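Local atomic coordinates of D-alanine--D-alanine ligase (Coxiella burnetii, PDB entry 3TQT), a protein that catalyses the ATP-dependent joining of two D-alanine molecules into D-alanyl-D-alanine, a building block for bacterial peptidoglycan. Residues Tyr51-Pro56 / Gly71-Ile76; Phe103-Gly108 / Asn318-Phe323; Val132-Val137 / Lys292-Ser297. One frame throughout, in Å; residues are numbered along the deposited sequence.

Contact 1: Tyr51-Pro56 / Gly71-Ile76; sequences YLIDQP and GSARPI
Leu52 and Arg74 face each other as an antiparallel hydrogen-bonded pair: Leu52 N donates to Arg74 O at 2.6 Å and Arg74 N returns the bond to Leu52 O at 2.8 Å. The next pair, Tyr51 with Pro75, is non-hydrogen-bonded, a place that suits proline, whose ring nitrogen has no proton to give. On that face the Tyr51 ring extends beside the pyrrolidine, CE1 coming to 3.9 Å from Pro75 CG. Next to it Ala73 brings only a methyl group, small enough to fit against Tyr51 CB and, at 3.6 Å from its CB, against Ile53 CG1. Leu52 occupies the other face, where its CB meets Ile76 CG2 at 3.7 Å.

Beyond the last bridge the strands part, and the link passes to charge and water. Arg74, its chain bent at chi3 (144°), swings back past the Leu52 carbonyl and sets NH1 2.7 Å from Asp54 OD1, a salt bridge whose hydrogen bond is weak, bent to 121° at the proton; the carboxylate and guanidinium planes stand 76° apart. Water 1 bridges the two segments, accepting from Arg74 NH1 and from Asp54 N and lying within donating distance of the carbonyls of Leu52 and Ser72.

Outside this shell, Leu67 and Val68 of helix 64-70 cover the Tyr51 and Ala73 face, while Trp87 lies against Leu52 and Ile76. The chemistry thus divides in two: an apolar, backbone-paired sheet within the N-terminal domain, and a hydrated ionic end where the skewed salt bridge probably contributes more through charge than through direction.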
loop_
_atom_site.group_PDB
_atom_site.type_symbol
_atom_site.label_atom_id
_atom_site.label_comp_id
_atom_site.label_asym_id
_atom_site.label_seq_id
_atom_site.Cartn_x
_atom_site.Cartn_y
_atom_site.Cartn_z
ATOM N N TYR A 51 -21.802 8.877 -1.307
ATOM C CA TYR A 51 -22.808 9.721 -1.911
ATOM C C TYR A 51 -22.128 10.619 -2.923
ATOM O O TYR A 51 -20.990 11.029 -2.735
ATOM C CB TYR A 51 -23.509 10.570 -0.862
ATOM C CG TYR A 51 -24.153 9.787 0.268
ATOM C CD1 TYR A 51 -25.477 9.376 0.188
ATOM C CD2 TYR A 51 -23.438 9.467 1.415
ATOM C CE1 TYR A 51 -26.073 8.672 1.211
ATOM C CE2 TYR A 51 -24.033 8.765 2.455
ATOM C CZ TYR A 51 -25.350 8.372 2.344
ATOM O OH TYR A 51 -25.946 7.664 3.357
ATOM N N LEU A 52 -22.822 10.919 -4.011
ATOM C CA LEU A 52 -22.281 11.850 -4.975
ATOM C C LEU A 52 -23.059 13.152 -4.978
ATOM O O LEU A 52 -24.286 13.152 -5.037
ATOM C CB LEU A 52 -22.291 11.241 -6.373
ATOM C CG LEU A 52 -21.601 12.054 -7.465
ATOM C CD1 LEU A 52 -20.976 11.088 -8.483
ATOM C CD2 LEU A 52 -22.563 12.991 -8.143
ATOM N N ILE A 53 -22.332 14.259 -4.929
ATOM C CA ILE A 53 -22.921 15.587 -5.035
ATOM C C ILE A 53 -22.441 16.208 -6.341
ATOM O O ILE A 53 -21.254 16.466 -6.505
ATOM C CB ILE A 53 -22.463 16.453 -3.846
ATOM C CG1 ILE A 53 -22.906 15.805 -2.536
ATOM C CG2 ILE A 53 -22.987 17.871 -3.964
ATOM C CD1 ILE A 53 -22.058 16.204 -1.322
ATOM N N ASP A 54 -23.344 16.453 -7.284
ATOM C CA ASP A 54 -22.881 16.916 -8.593
ATOM C C ASP A 54 -23.108 18.403 -8.802
ATOM O O ASP A 54 -22.914 18.930 -9.901
ATOM C CB ASP A 54 -23.485 16.090 -9.734
ATOM C CG ASP A 54 -24.934 16.412 -9.986
ATOM O OD1 ASP A 54 -25.572 17.022 -9.101
ATOM O OD2 ASP A 54 -25.435 16.050 -11.073
ATOM N N GLN A 55 -23.543 19.071 -7.740
ATOM C CA GLN A 55 -23.606 20.525 -7.720
ATOM C C GLN A 55 -22.617 21.031 -6.691
ATOM O O GLN A 55 -22.937 21.128 -5.508
ATOM C CB GLN A 55 -25.001 21.014 -7.353
ATOM C CG GLN A 55 -26.073 20.637 -8.340
ATOM C CD GLN A 55 -27.404 21.284 -7.997
ATOM O OE1 GLN A 55 -27.490 22.503 -7.837
ATOM N NE2 GLN A 55 -28.443 20.470 -7.873
ATOM N N PRO A 56 -21.409 21.366 -7.144
ATOM C CA PRO A 56 -20.348 21.783 -6.225
ATOM C C PRO A 56 -20.789 22.956 -5.371
ATOM O O PRO A 56 -20.426 23.020 -4.202
ATOM C CB PRO A 56 -19.207 22.192 -7.163
ATOM C CG PRO A 56 -19.848 22.365 -8.522
ATOM C CD PRO A 56 -20.986 21.417 -8.552
ATOM N N GLY A 71 -31.442 14.928 0.504
ATOM C CA GLY A 71 -31.576 14.006 -0.604
ATOM C C GLY A 71 -30.809 14.424 -1.847
ATOM O O GLY A 71 -30.818 13.713 -2.846
ATOM N N SER A 72 -30.145 15.575 -1.795
ATOM C CA SER A 72 -29.400 16.051 -2.955
ATOM C C SER A 72 -28.098 15.283 -3.169
ATOM O O SER A 72 -27.655 15.124 -4.303
ATOM C CB SER A 72 -29.133 17.552 -2.868
ATOM O OG SER A 72 -28.308 17.845 -1.770
ATOM N N ALA A 73 -27.484 14.814 -2.085
ATOM C CA ALA A 73 -26.329 13.932 -2.202
ATOM C C ALA A 73 -26.821 12.522 -2.485
ATOM O O ALA A 73 -27.471 11.896 -1.644
ATOM C CB ALA A 73 -25.492 13.961 -0.935
ATOM N N ARG A 74 -26.494 12.023 -3.669
ATOM C CA ARG A 74 -27.066 10.785 -4.178
ATOM C C ARG A 74 -26.238 9.575 -3.773
ATOM O O ARG A 74 -25.035 9.524 -4.035
ATOM C CB ARG A 74 -27.144 10.837 -5.707
ATOM C CG ARG A 74 -27.770 12.104 -6.300
ATOM C CD ARG A 74 -27.212 12.366 -7.704
ATOM N NE ARG A 74 -28.192 12.921 -8.637
ATOM C CZ ARG A 74 -28.189 14.178 -9.073
ATOM N NH1 ARG A 74 -27.256 15.021 -8.663
ATOM N NH2 ARG A 74 -29.115 14.593 -9.926
ATOM N N PRO A 75 -26.887 8.588 -3.144
ATOM C CA PRO A 75 -26.233 7.313 -2.838
ATOM C C PRO A 75 -25.650 6.688 -4.104
ATOM O O PRO A 75 -26.329 6.569 -5.122
ATOM C CB PRO A 75 -27.383 6.457 -2.294
ATOM C CG PRO A 75 -28.341 7.443 -1.732
ATOM C CD PRO A 75 -28.271 8.636 -2.641
ATOM N N ILE A 76 -24.381 6.313 -4.053
ATOM C CA ILE A 76 -23.763 5.704 -5.214
ATOM C C ILE A 76 -22.989 4.468 -4.831
ATOM O O ILE A 76 -22.620 4.264 -3.669
ATOM C CB ILE A 76 -22.798 6.656 -5.929
ATOM C CG1 ILE A 76 -21.780 7.235 -4.932
ATOM C CG2 ILE A 76 -23.566 7.747 -6.684
ATOM C CD1 ILE A 76 -20.470 7.677 -5.598
HETATM O O HOH W 1 -25.949 14.916 -6.539
HETATM O O HOH W 2 -25.922 17.559 -5.942
#

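Contact 2: Phe103-Gly108 / Asn318-Phe323; sequences FPMVHG and NTIPGF
His107 and Ile320 make the polar link of this contact. The imidazole gives its ND1 proton to Ile320 O at 2.8 Å with an N-H...O angle of 152°; the oxygen lies near the ring plane, although the nitrogen sits well above the plane of the carbonyl it binds. CG beside the backbone N (chi1 -49°) directs the ring across to the loop. The neighbouring ring carbon CE1 comes edge-on to Pro321 O at 3.3 Å, so two successive carbonyls border one ring edge. NE2 bonds to Ser24 OG of helix 18-31, and the same hydroxyl is bonded to Phe323 N. With both ring nitrogens engaged, rotation of the imidazole is fixed, a task for which a histidine, polar at two separate points, is well suited.

Van der Waals packing gathers round Ile320. Its CG2 branch touches both Met105 SD and His107 ND1, each at 3.7 Å, while CD1 reaches toward Pro104 O at 3.8 Å. On the apolar side Met105, folded at chi2 and chi3, curls its thioether over the loop; SD touches Phe323 CB at 3.9 Å and CE lies obliquely to the Phe323 ring. A flexible, unbranched chain can follow this uneven surface. The backbone at Gly322 passes close to the imidazole, its CA 3.7 Å from His107 CE1.

Glu112 joins the two sides again, accepting from Gly108 N and Ile320 N. This is the junction between the Rossmann-like N-terminal domain, at the end of strand 101-104, and the ATP-grasp loop that follows Asn318, a predicted magnesium ligand.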
loop_
_atom_site.group_PDB
_atom_site.type_symbol
_atom_site.label_atom_id
_atom_site.label_comp_id
_atom_site.label_asym_id
_atom_site.label_seq_id
_atom_site.Cartn_x
_atom_site.Cartn_y
_atom_site.Cartn_z
ATOM N N PHE A 103 -9.678 13.227 -6.891
ATOM C CA PHE A 103 -8.853 13.935 -5.945
ATOM C C PHE A 103 -9.172 13.346 -4.578
ATOM O O PHE A 103 -10.144 13.735 -3.950
ATOM C CB PHE A 103 -9.210 15.422 -5.989
ATOM C CG PHE A 103 -8.053 16.340 -5.716
ATOM C CD1 PHE A 103 -7.676 17.295 -6.649
ATOM C CD2 PHE A 103 -7.335 16.236 -4.541
ATOM C CE1 PHE A 103 -6.618 18.133 -6.396
ATOM C CE2 PHE A 103 -6.281 17.078 -4.284
ATOM C CZ PHE A 103 -5.924 18.026 -5.214
ATOM N N PRO A 104 -8.376 12.360 -4.134
ATOM C CA PRO A 104 -8.663 11.746 -2.847
ATOM C C PRO A 104 -8.338 12.786 -1.776
ATOM O O PRO A 104 -7.211 13.291 -1.727
ATOM C CB PRO A 104 -7.683 10.563 -2.784
ATOM C CG PRO A 104 -6.987 10.520 -4.100
ATOM C CD PRO A 104 -7.120 11.865 -4.716
ATOM N N MET A 105 -9.314 13.147 -0.955
ATOM C CA MET A 105 -9.050 14.171 0.036
ATOM C C MET A 105 -9.599 13.697 1.358
ATOM O O MET A 105 -10.144 14.469 2.140
ATOM C CB MET A 105 -9.622 15.526 -0.389
ATOM C CG MET A 105 -9.171 16.717 0.473
ATOM S SD MET A 105 -7.391 16.803 0.843
ATOM C CE MET A 105 -6.686 16.547 -0.796
ATOM N N VAL A 106 -9.450 12.400 1.581
ATOM C CA VAL A 106 -9.721 11.805 2.872
ATOM C C VAL A 106 -8.400 11.698 3.630
ATOM O O VAL A 106 -7.469 11.025 3.175
ATOM C CB VAL A 106 -10.347 10.414 2.715
ATOM C CG1 VAL A 106 -10.432 9.718 4.070
ATOM C CG2 VAL A 106 -11.716 10.524 2.072
ATOM N N HIS A 107 -8.312 12.380 4.770
ATOM C CA HIS A 107 -7.114 12.332 5.612
ATOM C C HIS A 107 -7.144 11.121 6.535
ATOM O O HIS A 107 -8.207 10.700 6.990
ATOM C CB HIS A 107 -6.978 13.600 6.470
ATOM C CG HIS A 107 -7.146 14.881 5.707
ATOM N ND1 HIS A 107 -6.246 15.308 4.752
ATOM C CD2 HIS A 107 -8.103 15.838 5.776
ATOM C CE1 HIS A 107 -6.651 16.466 4.254
ATOM N NE2 HIS A 107 -7.772 16.809 4.860
ATOM N N GLY A 108 -5.963 10.579 6.820
ATOM C CA GLY A 108 -5.811 9.484 7.756
ATOM C C GLY A 108 -6.327 8.146 7.266
ATOM O O GLY A 108 -6.189 7.786 6.089
ATOM N N ASN A 318 3.578 13.397 4.778
ATOM C CA ASN A 318 2.124 13.355 4.751
ATOM C C ASN A 318 1.661 13.437 3.320
ATOM O O ASN A 318 1.916 14.445 2.659
ATOM C CB ASN A 318 1.560 14.565 5.487
ATOM C CG ASN A 318 2.001 14.617 6.910
ATOM O OD1 ASN A 318 1.424 13.955 7.770
ATOM N ND2 ASN A 318 3.052 15.385 7.176
ATOM N N THR A 319 0.963 12.404 2.850
ATOM C CA THR A 319 0.615 12.323 1.432
ATOM C C THR A 319 -0.761 12.920 1.142
ATOM O O THR A 319 -1.057 13.266 0.013
ATOM C CB THR A 319 0.630 10.864 0.922
ATOM O OG1 THR A 319 -0.279 10.102 1.709
ATOM C CG2 THR A 319 2.048 10.245 1.050
ATOM N N ILE A 320 -1.598 13.046 2.161
ATOM C CA ILE A 320 -2.826 13.826 1.988
ATOM C C ILE A 320 -2.862 14.880 3.093
ATOM O O ILE A 320 -3.589 14.759 4.075
ATOM C CB ILE A 320 -4.115 12.953 1.951
ATOM C CG1 ILE A 320 -3.921 11.726 1.044
ATOM C CG2 ILE A 320 -5.341 13.773 1.486
ATOM C CD1 ILE A 320 -3.886 12.021 -0.454
ATOM N N PRO A 321 -2.029 15.911 2.942
ATOM C CA PRO A 321 -1.957 16.979 3.938
ATOM C C PRO A 321 -3.235 17.794 3.911
ATOM O O PRO A 321 -3.955 17.738 2.910
ATOM C CB PRO A 321 -0.793 17.826 3.445
ATOM C CG PRO A 321 -0.751 17.600 1.989
ATOM C CD PRO A 321 -1.167 16.175 1.779
ATOM N N GLY A 322 -3.513 18.521 4.989
ATOM C CA GLY A 322 -4.647 19.425 5.012
ATOM C C GLY A 322 -4.608 20.315 3.789
ATOM O O GLY A 322 -3.536 20.697 3.326
ATOM N N PHE A 323 -5.779 20.641 3.256
ATOM C CA PHE A 323 -5.847 21.429 2.033
ATOM C C PHE A 323 -6.888 22.533 2.153
ATOM O O PHE A 323 -7.364 23.075 1.145
ATOM C CB PHE A 323 -6.150 20.523 0.838
ATOM C CG PHE A 323 -5.180 20.665 -0.283
ATOM C CD1 PHE A 323 -4.165 19.733 -0.459
ATOM C CD2 PHE A 323 -5.257 21.745 -1.148
ATOM C CE1 PHE A 323 -3.266 19.858 -1.510
ATOM C CE2 PHE A 323 -4.355 21.877 -2.202
ATOM C CZ PHE A 323 -3.367 20.931 -2.382
#

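Contact 3: Val132-Val137 / Lys292-Ser297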
loop_
_atom_site.group_PDB
_atom_site.type_symbol
_atom_site.label_atom_id
_atom_site.label_comp_id
_atom_site.label_asym_id
_atom_site.label_seq_id
_atom_site.Cartn_x
_atom_site.Cartn_y
_atom_site.Cartn_z
ATOM N N VAL A 132 -0.664 3.470 -4.038
ATOM C CA VAL A 132 -0.967 2.594 -2.911
ATOM C C VAL A 132 0.272 2.337 -2.069
ATOM O O VAL A 132 0.248 2.471 -0.850
ATOM C CB VAL A 132 -1.572 1.252 -3.362
ATOM C CG1 VAL A 132 -1.617 0.268 -2.187
ATOM C CG2 VAL A 132 -2.968 1.480 -3.938
ATOM N N GLN A 133 1.362 1.966 -2.725
ATOM C CA GLN A 133 2.582 1.651 -2.006
ATOM C C GLN A 133 3.140 2.835 -1.239
ATOM O O GLN A 133 3.573 2.701 -0.098
ATOM C CB GLN A 133 3.662 1.137 -2.955
ATOM C CG GLN A 133 5.033 1.045 -2.281
ATOM C CD GLN A 133 6.174 1.237 -3.261
ATOM O OE1 GLN A 133 6.682 2.336 -3.430
ATOM N NE2 GLN A 133 6.570 0.163 -3.924
ATOM N N SER A 134 3.157 3.990 -1.879
ATOM C CA SER A 134 3.743 5.178 -1.277
ATOM C C SER A 134 2.864 5.674 -0.134
ATOM O O SER A 134 3.359 6.145 0.880
ATOM C CB SER A 134 3.918 6.287 -2.324
ATOM O OG SER A 134 4.703 7.329 -1.771
ATOM N N SER A 135 1.553 5.588 -0.315
ATOM C CA SER A 135 0.631 5.964 0.753
ATOM C C SER A 135 0.889 5.075 1.978
ATOM O O SER A 135 0.944 5.556 3.104
ATOM C CB SER A 135 -0.817 5.803 0.292
ATOM O OG SER A 135 -1.097 6.671 -0.797
ATOM N N ALA A 136 1.033 3.774 1.743
ATOM C CA ALA A 136 1.201 2.823 2.842
ATOM C C ALA A 136 2.525 3.057 3.533
ATOM O O ALA A 136 2.606 3.069 4.759
ATOM C CB ALA A 136 1.088 1.394 2.343
ATOM N N VAL A 137 3.572 3.263 2.750
ATOM C CA VAL A 137 4.876 3.548 3.332
ATOM C C VAL A 137 4.887 4.841 4.169
ATOM O O VAL A 137 5.482 4.886 5.247
ATOM C CB VAL A 137 5.981 3.599 2.257
ATOM C CG1 VAL A 137 7.268 4.181 2.826
ATOM C CG2 VAL A 137 6.228 2.205 1.703
ATOM N N LYS A 292 11.138 11.280 -3.262
ATOM C CA LYS A 292 11.532 10.310 -4.277
ATOM C C LYS A 292 11.807 8.948 -3.650
ATOM O O LYS A 292 11.454 7.908 -4.212
ATOM C CB LYS A 292 12.758 10.813 -5.050
ATOM C CG LYS A 292 12.434 11.950 -6.019
ATOM C CD LYS A 292 13.662 12.785 -6.364
ATOM C CE LYS A 292 14.472 12.184 -7.486
ATOM N NZ LYS A 292 15.611 13.080 -7.835
ATOM N N MET A 293 12.414 8.969 -2.468
ATOM C CA MET A 293 12.833 7.749 -1.791
ATOM C C MET A 293 11.667 6.860 -1.393
ATOM O O MET A 293 11.802 5.642 -1.346
ATOM C CB MET A 293 13.663 8.088 -0.560
ATOM C CG MET A 293 14.385 6.903 0.012
ATOM S SD MET A 293 15.791 7.484 0.957
ATOM C CE MET A 293 16.792 8.214 -0.337
ATOM N N VAL A 294 10.524 7.463 -1.113
ATOM C CA VAL A 294 9.339 6.679 -0.809
ATOM C C VAL A 294 8.451 6.536 -2.041
ATOM O O VAL A 294 7.309 6.103 -1.935
ATOM C CB VAL A 294 8.527 7.304 0.343
ATOM C CG1 VAL A 294 9.383 7.338 1.619
ATOM C CG2 VAL A 294 8.064 8.693 -0.034
ATOM N N HIS A 295 8.984 6.930 -3.194
ATOM C CA HIS A 295 8.292 6.762 -4.477
ATOM C C HIS A 295 6.927 7.410 -4.483
ATOM O O HIS A 295 5.946 6.847 -4.981
ATOM C CB HIS A 295 8.212 5.283 -4.831
ATOM C CG HIS A 295 9.538 4.607 -4.766
ATOM N ND1 HIS A 295 9.785 3.512 -3.969
ATOM C CD2 HIS A 295 10.714 4.907 -5.367
ATOM C CE1 HIS A 295 11.047 3.151 -4.099
ATOM N NE2 HIS A 295 11.635 3.991 -4.934
ATOM N N CYS A 296 6.887 8.613 -3.920
ATOM C CA CYS A 296 5.667 9.390 -3.869
ATOM C C CYS A 296 5.326 9.950 -5.252
ATOM O O CYS A 296 6.164 9.983 -6.166
ATOM C CB CYS A 296 5.807 10.529 -2.864
ATOM S SG CYS A 296 4.236 11.087 -2.262
ATOM N N SER A 297 4.077 10.365 -5.394
ATOM C CA SER A 297 3.595 10.958 -6.625
ATOM C C SER A 297 2.702 12.102 -6.260
ATOM O O SER A 297 2.036 12.069 -5.218
ATOM C CB SER A 297 2.773 9.942 -7.425
ATOM O OG SER A 297 3.612 8.993 -8.025
HETATM O O HOH W 3 7.424 3.478 -1.289
#
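Ser134 reaches from helix 132-139 into a Schellman motif, the turn that ends helix 277-293 with His295 at positive phi as its C-prime residue. The tight part of the contact lies here. Ser134 OG, anti to its own nitrogen (chi1 -170°), leans away from the helix and donates to Val294 O at 2.9 Å, approaching that carbonyl from above its plane. A short serine suits the close approach: CB comes to 3.4 Å from His295 O, and OG packs against Cys296 CA at 3.1 Å. One turn along, Val137 CG1 meets Val294 CG1 at 4.0 Å, so two branched apolar side chains close this side, with Leu148 of helix 141-150 also against Val294.

Toward Gln133 the contact becomes looser and hydrated. The extended glutamine brings OE1 near the imidazole plane of His295, yet the bond from ND1 is long and weak, at 3.4 Å, with amide and ring planes 54° apart. Gln133 also packs against Leu143 of the second subunit, and His295 against Arg218 of that subunit, so this side adjoins the dimer interface. The ring of His295 has Met293 O over the centre of one face, 3.8 Å above its plane. Between the two regions water 3 donates to both Gln133 OE1 and, at 2.7 Å, Val294 O, which thereby receives a second bond beside that from Ser134 OG.

In the fold
Contacts 1 and 2 both reach the mixed sheet of the N-terminal domain, through strands 50-53 and 74-78 in contact 1 and edge strand 101-104 in contact 2; their centres are 21 Å apart and their nearest atoms about 10 Å. Contact 3 is nested inside the chain loop that contact 2 closes, with centres 14 Å apart, and the two touch where Thr319 CG2 meets Cys296 SG at 4.1 Å. Contact 2 lies closest to the chemistry: it holds Asn318, a predicted magnesium ligand, and its Pro321 is about 7 Å, side chain to side chain, from Asp303, another. Contact 3 adjoins the second subunit, whereas contact 1 lies away from the annotated sites.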